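Local coordinates for sensor protein (Vibrio cholerae, PDB 3BY9) that senses C4-dicarboxylates through this extracytoplasmic sensor domain of the membrane histidine kinase DctB and probably passes the signal on by ATP-dependent histidine phosphorylation, at residues A[212-216]-A[226-230]; A[237-241]-A[253-258]. All blocks are in the same frame, centred on the assembly; numbering follows the deposited sequence.

Both contacts belong to the half of the sensor domain built on the antiparallel sheet ordered 165-169, 250-257, 238-245, 223-226. Contact 1 comes first along the chain and is complete before contact 2 begins; their centres lie about 12 Å apart. Contact 2 pairs the two central strands as a hairpin, whereas contact 1 lies at the outer strand 223-226, where the chain running out of it meets the loop 212-216. Trp226 joins them: its O lies 2.9 Å from Tyr238 N, a probable hydrogen bond, and its ring packs on Val240. The succinate-binding residues lie between 104 and 149, in the part forming the other, five-stranded sheet; of the two, only contact 2 holds calcium ligands.

Contact 1: residues A[212-216]-A[226-230]; sequences SLGWQ and WRKPE
Arg227 O accepts the shortest direct hydrogen bond between the two segments, 2.7 Å from Gln216 N, and Arg227 N returns one to Gln216 O. These two bonds make a single antiparallel bridge, a hydrogen-bonded pair, by which the loop 212-216 is tied to the chain leaving edge strand 223-226.

The Trp215 indole is sandwiched between residues of 226-230. Over one face come Trp226 CB, in a CH-pi contact with the five-membered ring, and Trp226 CE3, 3.4 Å from Trp215 CE3 near the rim; the six-membered rings meet obliquely, their planes at 47°. Lys228 lies over the opposite face. Bends at chi2 (-71°) and chi4 (64°) fold its chain back, bringing CE 3.8 Å from the centroid of the five-membered ring in a CH-pi contact and NZ over the same ring as a cation-pi partner. The ammonium also forms a salt bridge with Asp236, whose backbone O accepts from Trp215 NE1, so Asp236 holds polar groups of both the indole and the lysine.

At the outer end, Gln216 OE1 touches Pro229 CG. Between Leu213 O (2.6 Å) and Lys228 NZ (3.0 Å), one water donates to the carbonyl and accepts from the ammonium.

Contact 2: residues A[237-241]-A[253-258]; sequences DYIVS and RVLSPK. With CA (calcium ion), chain D.
Ile239 with Ser256 and Ser241 with Val254 form reciprocal N-H...O pairs of an antiparallel ladder. Lys258 N extends it to Asp237 O at 2.9 Å; the bond is straight at hydrogen (172°), although the donor is tilted 34° from the carbonyl plane.

Apolar contacts gather on the face carrying Val240 and Leu255, whose side chains lie alongside and point the same way, Val240 CG2 3.9 Å from Leu255 CG. Tyr238 lays its ring across the neighbouring strand: Leu255 CD2 stands over one face near the rim, and CE1 meets Pro257 CG at 3.7 Å. The opposite face of the sheet, with Ile239, Ser241, Val254 and Ser256, packs against helix 5-27.

Metal bonds from Asp237 OD1 and Lys258 O hold calcium at 2.5 Å each, and four waters complete six ligands. The carboxylate is turned there by chi1 of 53°, CG standing between backbone N and carbonyl carbon. Two waters donate back, to Asp237 OD2 and Asp237 O. The extended Lys258 chain passes OD2 and ends in a salt bridge with Glu225. An antiparallel beta hairpin thus carries a calcium site at its open end, one protein ligand from just before its first strand and one from after its second.

Contact 1: residues A[212-216]-A[226-230]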
ATOM      1  N   SER A 212      -9.461 -14.362 -10.569  1.00 15.20           N
ATOM      2  CA  SER A 212      -8.836 -15.323  -9.658  1.00 14.83           C
ATOM      3  C   SER A 212      -7.701 -16.088 -10.322  1.00 15.53           C
ATOM      4  O   SER A 212      -7.816 -16.476 -11.490  1.00 16.41           O
ATOM      5  CB  SER A 212      -9.881 -16.336  -9.201  1.00 15.47           C
ATOM      6  OG  SER A 212      -9.228 -17.355  -8.455  1.00 16.46           O
ATOM      7  N   LEU A 213      -6.611 -16.309  -9.581  1.00 11.11           N
ATOM      8  CA  LEU A 213      -5.474 -17.095 -10.102  1.00 16.20           C
ATOM      9  C   LEU A 213      -5.809 -18.588 -10.003  1.00 15.97           C
ATOM     10  O   LEU A 213      -5.077 -19.434 -10.542  1.00 17.49           O
ATOM     11  CB  LEU A 213      -4.201 -16.781  -9.318  1.00 17.76           C
ATOM     12  CG  LEU A 213      -3.732 -15.329  -9.526  1.00 18.04           C
ATOM     13  CD1 LEU A 213      -2.618 -15.005  -8.540  1.00 18.04           C
ATOM     14  CD2 LEU A 213      -3.254 -15.102 -10.954  1.00 22.07           C
ATOM     15  N   GLY A 214      -6.856 -18.896  -9.235  1.00 14.28           N
ATOM     16  CA  GLY A 214      -7.352 -20.255  -9.158  1.00 16.74           C
ATOM     17  C   GLY A 214      -6.559 -21.284  -8.407  1.00 16.47           C
ATOM     18  O   GLY A 214      -6.741 -22.477  -8.646  1.00 14.76           O
ATOM     19  N   TRP A 215      -5.691 -20.854  -7.488  1.00 11.67           N
ATOM     20  CA  TRP A 215      -4.906 -21.840  -6.735  1.00 11.28           C
ATOM     21  C   TRP A 215      -5.733 -22.349  -5.562  1.00 14.28           C
ATOM     22  O   TRP A 215      -6.632 -21.650  -5.084  1.00 16.39           O
ATOM     23  CB  TRP A 215      -3.620 -21.197  -6.164  1.00 13.77           C
ATOM     24  CG  TRP A 215      -2.427 -21.230  -7.098  1.00 14.51           C
ATOM     25  CD1 TRP A 215      -1.868 -22.335  -7.672  1.00 16.65           C
ATOM     26  CD2 TRP A 215      -1.605 -20.117  -7.479  1.00 15.67           C
ATOM     27  NE1 TRP A 215      -0.736 -21.978  -8.392  1.00 18.90           N
ATOM     28  CE2 TRP A 215      -0.556 -20.624  -8.283  1.00 19.02           C
ATOM     29  CE3 TRP A 215      -1.655 -18.738  -7.207  1.00 16.86           C
ATOM     30  CZ2 TRP A 215       0.442 -19.799  -8.823  1.00 17.76           C
ATOM     31  CZ3 TRP A 215      -0.650 -17.913  -7.742  1.00 18.59           C
ATOM     32  CH2 TRP A 215       0.375 -18.457  -8.538  1.00 19.28           C
ATOM     33  N   GLN A 216      -5.398 -23.545  -5.107  1.00 13.25           N
ATOM     34  CA  GLN A 216      -6.078 -24.148  -3.963  1.00 17.03           C
ATOM     35  C   GLN A 216      -5.005 -24.483  -2.987  1.00 17.64           C
ATOM     36  O   GLN A 216      -3.902 -24.862  -3.382  1.00 16.93           O
ATOM     37  CB  GLN A 216      -6.822 -25.419  -4.409  1.00 17.85           C
ATOM     38  CG  GLN A 216      -7.901 -25.050  -5.428  1.00 28.43           C
ATOM     39  CD  GLN A 216      -8.669 -26.228  -6.013  1.00 34.19           C
ATOM     40  OE1 GLN A 216      -9.624 -26.025  -6.763  1.00 39.68           O
ATOM     41  NE2 GLN A 216      -8.261 -27.454  -5.678  1.00 35.23           N
ATOM     42  N   TRP A 226       0.396 -24.655  -2.956  1.00 11.52           N
ATOM     43  CA  TRP A 226      -0.689 -24.092  -3.765  1.00  9.88           C
ATOM     44  C   TRP A 226      -0.735 -24.967  -5.012  1.00 13.88           C
ATOM     45  O   TRP A 226       0.285 -25.170  -5.651  1.00 16.24           O
ATOM     46  CB  TRP A 226      -0.376 -22.664  -4.179  1.00 14.20           C
ATOM     47  CG  TRP A 226      -0.481 -21.662  -3.050  1.00 15.83           C
ATOM     48  CD1 TRP A 226      -0.701 -21.922  -1.715  1.00 18.46           C
ATOM     49  CD2 TRP A 226      -0.311 -20.242  -3.162  1.00 13.16           C
ATOM     50  NE1 TRP A 226      -0.669 -20.734  -0.991  1.00 14.30           N
ATOM     51  CE2 TRP A 226      -0.431 -19.697  -1.852  1.00 15.61           C
ATOM     52  CE3 TRP A 226      -0.060 -19.377  -4.245  1.00 14.19           C
ATOM     53  CZ2 TRP A 226      -0.310 -18.320  -1.593  1.00 15.54           C
ATOM     54  CZ3 TRP A 226       0.077 -17.986  -3.985  1.00 12.86           C
ATOM     55  CH2 TRP A 226      -0.052 -17.484  -2.658  1.00 14.54           C
ATOM     56  N   ARG A 227      -1.912 -25.470  -5.342  1.00 15.12           N
ATOM     57  CA  ARG A 227      -2.041 -26.330  -6.521  1.00 14.93           C
ATOM     58  C   ARG A 227      -3.255 -25.959  -7.325  1.00 14.41           C
ATOM     59  O   ARG A 227      -4.085 -25.171  -6.889  1.00 14.29           O
ATOM     60  CB  ARG A 227      -2.140 -27.803  -6.108  1.00 19.43           C
ATOM     61  CG  ARG A 227      -3.514 -28.270  -5.672  1.00 29.82           C
ATOM     62  CD  ARG A 227      -3.439 -29.747  -5.264  1.00 39.20           C
ATOM     63  NE  ARG A 227      -2.529 -29.892  -4.122  1.00 49.97           N
ATOM     64  CZ  ARG A 227      -1.212 -30.094  -4.205  1.00 53.45           C
ATOM     65  NH1 ARG A 227      -0.612 -30.201  -5.392  1.00 59.25           N
ATOM     66  NH2 ARG A 227      -0.483 -30.135  -3.092  1.00 45.95           N
ATOM     67  N   LYS A 228      -3.322 -26.473  -8.559  1.00 14.91           N
ATOM     68  CA  LYS A 228      -4.473 -26.222  -9.405  1.00 15.34           C
ATOM     69  C   LYS A 228      -5.357 -27.468  -9.327  1.00 20.37           C
ATOM     70  O   LYS A 228      -4.895 -28.550  -8.968  1.00 20.13           O
ATOM     71  CB  LYS A 228      -4.035 -25.971 -10.878  1.00 18.93           C
ATOM     72  CG  LYS A 228      -3.249 -24.666 -11.034  1.00 15.15           C
ATOM     73  CD  LYS A 228      -4.165 -23.491 -10.854  1.00 17.09           C
ATOM     74  CE  LYS A 228      -3.418 -22.190 -10.898  1.00 18.43           C
ATOM     75  NZ  LYS A 228      -2.828 -22.058 -12.287  1.00 23.89           N
ATOM     76  N   PRO A 229      -6.649 -27.304  -9.643  1.00 25.22           N
ATOM     77  CA  PRO A 229      -7.605 -28.415  -9.611  1.00 33.23           C
ATOM     78  C   PRO A 229      -7.003 -29.620 -10.313  1.00 38.40           C
ATOM     79  O   PRO A 229      -6.379 -29.476 -11.359  1.00 41.06           O
ATOM     80  CB  PRO A 229      -8.818 -27.844 -10.347  1.00 26.43           C
ATOM     81  CG  PRO A 229      -8.779 -26.380  -9.969  1.00 30.77           C
ATOM     82  CD  PRO A 229      -7.278 -26.069 -10.140  1.00 23.71           C
ATOM     83  N   GLU A 230      -7.177 -30.807  -9.737  1.00 47.44           N
ATOM     84  CA  GLU A 230      -6.621 -32.010 -10.343  1.00 51.81           C
ATOM     85  C   GLU A 230      -7.126 -32.149 -11.763  1.00 53.19           C
ATOM     86  O   GLU A 230      -8.285 -31.859 -12.055  1.00 54.19           O
ATOM     87  CB  GLU A 230      -6.994 -33.273  -9.563  1.00 57.77           C
ATOM     88  CG  GLU A 230      -6.450 -34.532 -10.234  1.00 65.33           C
ATOM     89  CD  GLU A 230      -6.974 -35.824  -9.630  1.00 72.04           C
ATOM     90  OE1 GLU A 230      -6.812 -36.882 -10.282  1.00 74.17           O
ATOM     91  OE2 GLU A 230      -7.537 -35.788  -8.511  1.00 74.42           O
TER
HETATM   92  O   HOH W   1      -3.074 -19.100 -12.172  1.00 30.70           O

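Contact 2: residues A[237-241]-A[253-258]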
ATOM      1  N   ASP A 237       2.127 -25.999  -9.609  1.00 19.78           N
ATOM      2  CA  ASP A 237       2.024 -26.015  -8.158  1.00 17.34           C
ATOM      3  C   ASP A 237       3.283 -25.494  -7.512  1.00 16.08           C
ATOM      4  O   ASP A 237       4.379 -25.529  -8.090  1.00 14.24           O
ATOM      5  CB  ASP A 237       1.656 -27.387  -7.629  1.00 17.14           C
ATOM      6  CG  ASP A 237       2.569 -28.484  -8.132  1.00 25.67           C
ATOM      7  OD1 ASP A 237       3.332 -28.255  -9.107  1.00 21.05           O
ATOM      8  OD2 ASP A 237       2.505 -29.575  -7.541  1.00 29.23           O
ATOM      9  N   TYR A 238       3.115 -24.998  -6.298  1.00 13.98           N
ATOM     10  CA  TYR A 238       4.210 -24.357  -5.570  1.00 12.72           C
ATOM     11  C   TYR A 238       4.309 -24.715  -4.127  1.00 11.18           C
ATOM     12  O   TYR A 238       3.294 -24.992  -3.504  1.00 13.31           O
ATOM     13  CB  TYR A 238       3.995 -22.831  -5.566  1.00 10.56           C
ATOM     14  CG  TYR A 238       4.221 -22.203  -6.913  1.00 12.93           C
ATOM     15  CD1 TYR A 238       5.435 -21.631  -7.225  1.00 12.13           C
ATOM     16  CD2 TYR A 238       3.231 -22.262  -7.892  1.00 15.37           C
ATOM     17  CE1 TYR A 238       5.700 -21.113  -8.483  1.00 16.46           C
ATOM     18  CE2 TYR A 238       3.491 -21.756  -9.193  1.00 19.55           C
ATOM     19  CZ  TYR A 238       4.726 -21.185  -9.461  1.00 21.35           C
ATOM     20  OH  TYR A 238       4.999 -20.698 -10.720  1.00 23.30           O
ATOM     21  N   ILE A 239       5.527 -24.639  -3.600  1.00 11.66           N
ATOM     22  CA  ILE A 239       5.719 -24.780  -2.144  1.00 10.34           C
ATOM     23  C   ILE A 239       5.711 -23.279  -1.682  1.00 11.15           C
ATOM     24  O   ILE A 239       6.457 -22.469  -2.203  1.00 11.73           O
ATOM     25  CB  ILE A 239       7.056 -25.440  -1.811  1.00 11.43           C
ATOM     26  CG1 ILE A 239       6.987 -26.910  -2.286  1.00 16.64           C
ATOM     27  CG2 ILE A 239       7.342 -25.374  -0.234  1.00 12.23           C
ATOM     28  CD1 ILE A 239       8.351 -27.584  -2.352  1.00 15.63           C
ATOM     29  N   VAL A 240       4.895 -22.939  -0.680  1.00  8.51           N
ATOM     30  CA  VAL A 240       4.722 -21.516  -0.322  1.00  9.46           C
ATOM     31  C   VAL A 240       4.909 -21.263   1.155  1.00 11.39           C
ATOM     32  O   VAL A 240       4.306 -21.983   1.966  1.00 11.71           O
ATOM     33  CB  VAL A 240       3.283 -21.062  -0.673  1.00 11.73           C
ATOM     34  CG1 VAL A 240       3.134 -19.590  -0.456  1.00 11.44           C
ATOM     35  CG2 VAL A 240       2.972 -21.349  -2.163  1.00  9.95           C
ATOM     36  N   SER A 241       5.785 -20.324   1.506  1.00  8.30           N
ATOM     37  CA  SER A 241       5.960 -19.967   2.921  1.00 10.34           C
ATOM     38  C   SER A 241       5.437 -18.562   3.097  1.00 11.22           C
ATOM     39  O   SER A 241       5.664 -17.692   2.255  1.00 10.66           O
ATOM     40  CB  SER A 241       7.421 -20.062   3.336  1.00  9.96           C
ATOM     41  OG  SER A 241       7.795 -21.446   3.229  1.00 12.26           O
ATOM     42  N   ARG A 253       4.595 -13.586   0.913  1.00 10.12           N
ATOM     43  CA  ARG A 253       4.684 -15.013   0.639  1.00  8.34           C
ATOM     44  C   ARG A 253       5.730 -15.288  -0.385  1.00 12.05           C
ATOM     45  O   ARG A 253       5.826 -14.539  -1.369  1.00 10.21           O
ATOM     46  CB  ARG A 253       3.325 -15.482   0.082  1.00  8.97           C
ATOM     47  CG  ARG A 253       2.147 -15.018   1.002  1.00  9.99           C
ATOM     48  CD  ARG A 253       0.824 -15.596   0.479  1.00 10.87           C
ATOM     49  NE  ARG A 253      -0.404 -15.194   1.197  1.00 12.17           N
ATOM     50  CZ  ARG A 253      -1.004 -15.983   2.089  1.00 13.51           C
ATOM     51  NH1 ARG A 253      -0.459 -17.160   2.414  1.00 13.89           N
ATOM     52  NH2 ARG A 253      -2.211 -15.674   2.531  1.00 13.69           N
ATOM     53  N   VAL A 254       6.523 -16.332  -0.153  1.00  8.52           N
ATOM     54  CA  VAL A 254       7.550 -16.705  -1.134  1.00 12.28           C
ATOM     55  C   VAL A 254       7.079 -18.031  -1.748  1.00 11.62           C
ATOM     56  O   VAL A 254       6.635 -18.956  -1.040  1.00 10.49           O
ATOM     57  CB  VAL A 254       8.956 -16.810  -0.473  1.00 10.84           C
ATOM     58  CG1 VAL A 254       8.956 -17.724   0.748  1.00 13.33           C
ATOM     59  CG2 VAL A 254       9.979 -17.376  -1.497  1.00  9.98           C
ATOM     60  N   LEU A 255       7.130 -18.095  -3.085  1.00  8.53           N
ATOM     61  CA  LEU A 255       6.637 -19.261  -3.832  1.00  8.18           C
ATOM     62  C   LEU A 255       7.760 -19.887  -4.634  1.00 12.24           C
ATOM     63  O   LEU A 255       8.464 -19.172  -5.347  1.00 11.53           O
ATOM     64  CB  LEU A 255       5.589 -18.843  -4.852  1.00  9.64           C
ATOM     65  CG  LEU A 255       4.181 -18.464  -4.430  1.00 12.25           C
ATOM     66  CD1 LEU A 255       4.282 -17.221  -3.569  1.00 19.22           C
ATOM     67  CD2 LEU A 255       3.323 -18.142  -5.652  1.00 15.83           C
ATOM     68  N   SER A 256       7.944 -21.194  -4.475  1.00  9.29           N
ATOM     69  CA  SER A 256       8.961 -21.964  -5.239  1.00 11.38           C
ATOM     70  C   SER A 256       8.236 -23.075  -5.976  1.00 13.66           C
ATOM     71  O   SER A 256       7.433 -23.805  -5.399  1.00 11.49           O
ATOM     72  CB  SER A 256      10.001 -22.603  -4.285  1.00 10.71           C
ATOM     73  OG  SER A 256      10.886 -21.641  -3.720  1.00 12.47           O
ATOM     74  N   PRO A 257       8.477 -23.216  -7.291  1.00 13.16           N
ATOM     75  CA  PRO A 257       7.804 -24.282  -8.050  1.00 15.89           C
ATOM     76  C   PRO A 257       8.068 -25.630  -7.394  1.00 17.86           C
ATOM     77  O   PRO A 257       9.206 -25.944  -7.018  1.00 18.65           O
ATOM     78  CB  PRO A 257       8.487 -24.207  -9.430  1.00 20.43           C
ATOM     79  CG  PRO A 257       8.798 -22.731  -9.568  1.00 23.78           C
ATOM     80  CD  PRO A 257       9.315 -22.359  -8.169  1.00 18.04           C
ATOM     81  N   LYS A 258       7.026 -26.458  -7.296  1.00 15.88           N
ATOM     82  CA  LYS A 258       7.175 -27.774  -6.680  1.00 16.00           C
ATOM     83  C   LYS A 258       7.649 -28.731  -7.758  1.00 23.06           C
ATOM     84  O   LYS A 258       6.910 -28.961  -8.701  1.00 20.74           O
ATOM     85  CB  LYS A 258       5.835 -28.255  -6.126  1.00 18.97           C
ATOM     86  CG  LYS A 258       5.957 -29.603  -5.387  1.00 22.71           C
ATOM     87  CD  LYS A 258       4.626 -30.001  -4.773  1.00 26.33           C
ATOM     88  CE  LYS A 258       4.731 -31.360  -4.092  1.00 32.53           C
ATOM     89  NZ  LYS A 258       3.360 -31.850  -3.810  1.00 32.62           N
TER
HETATM   90 CA    CA D   2       5.174 -29.219 -10.409  1.00 21.77          CA
HETATM   91  O   HOH W   2       4.389 -31.037  -8.992  1.00 24.72           O
HETATM   92  O   HOH W   3       5.234 -26.572 -10.662  1.00 22.72           O
HETATM   93  O   HOH W   4       6.525 -28.379 -12.399  1.00 29.93           O
HETATM   94  O   HOH W   5       3.464 -29.775 -11.991  1.00 25.45           O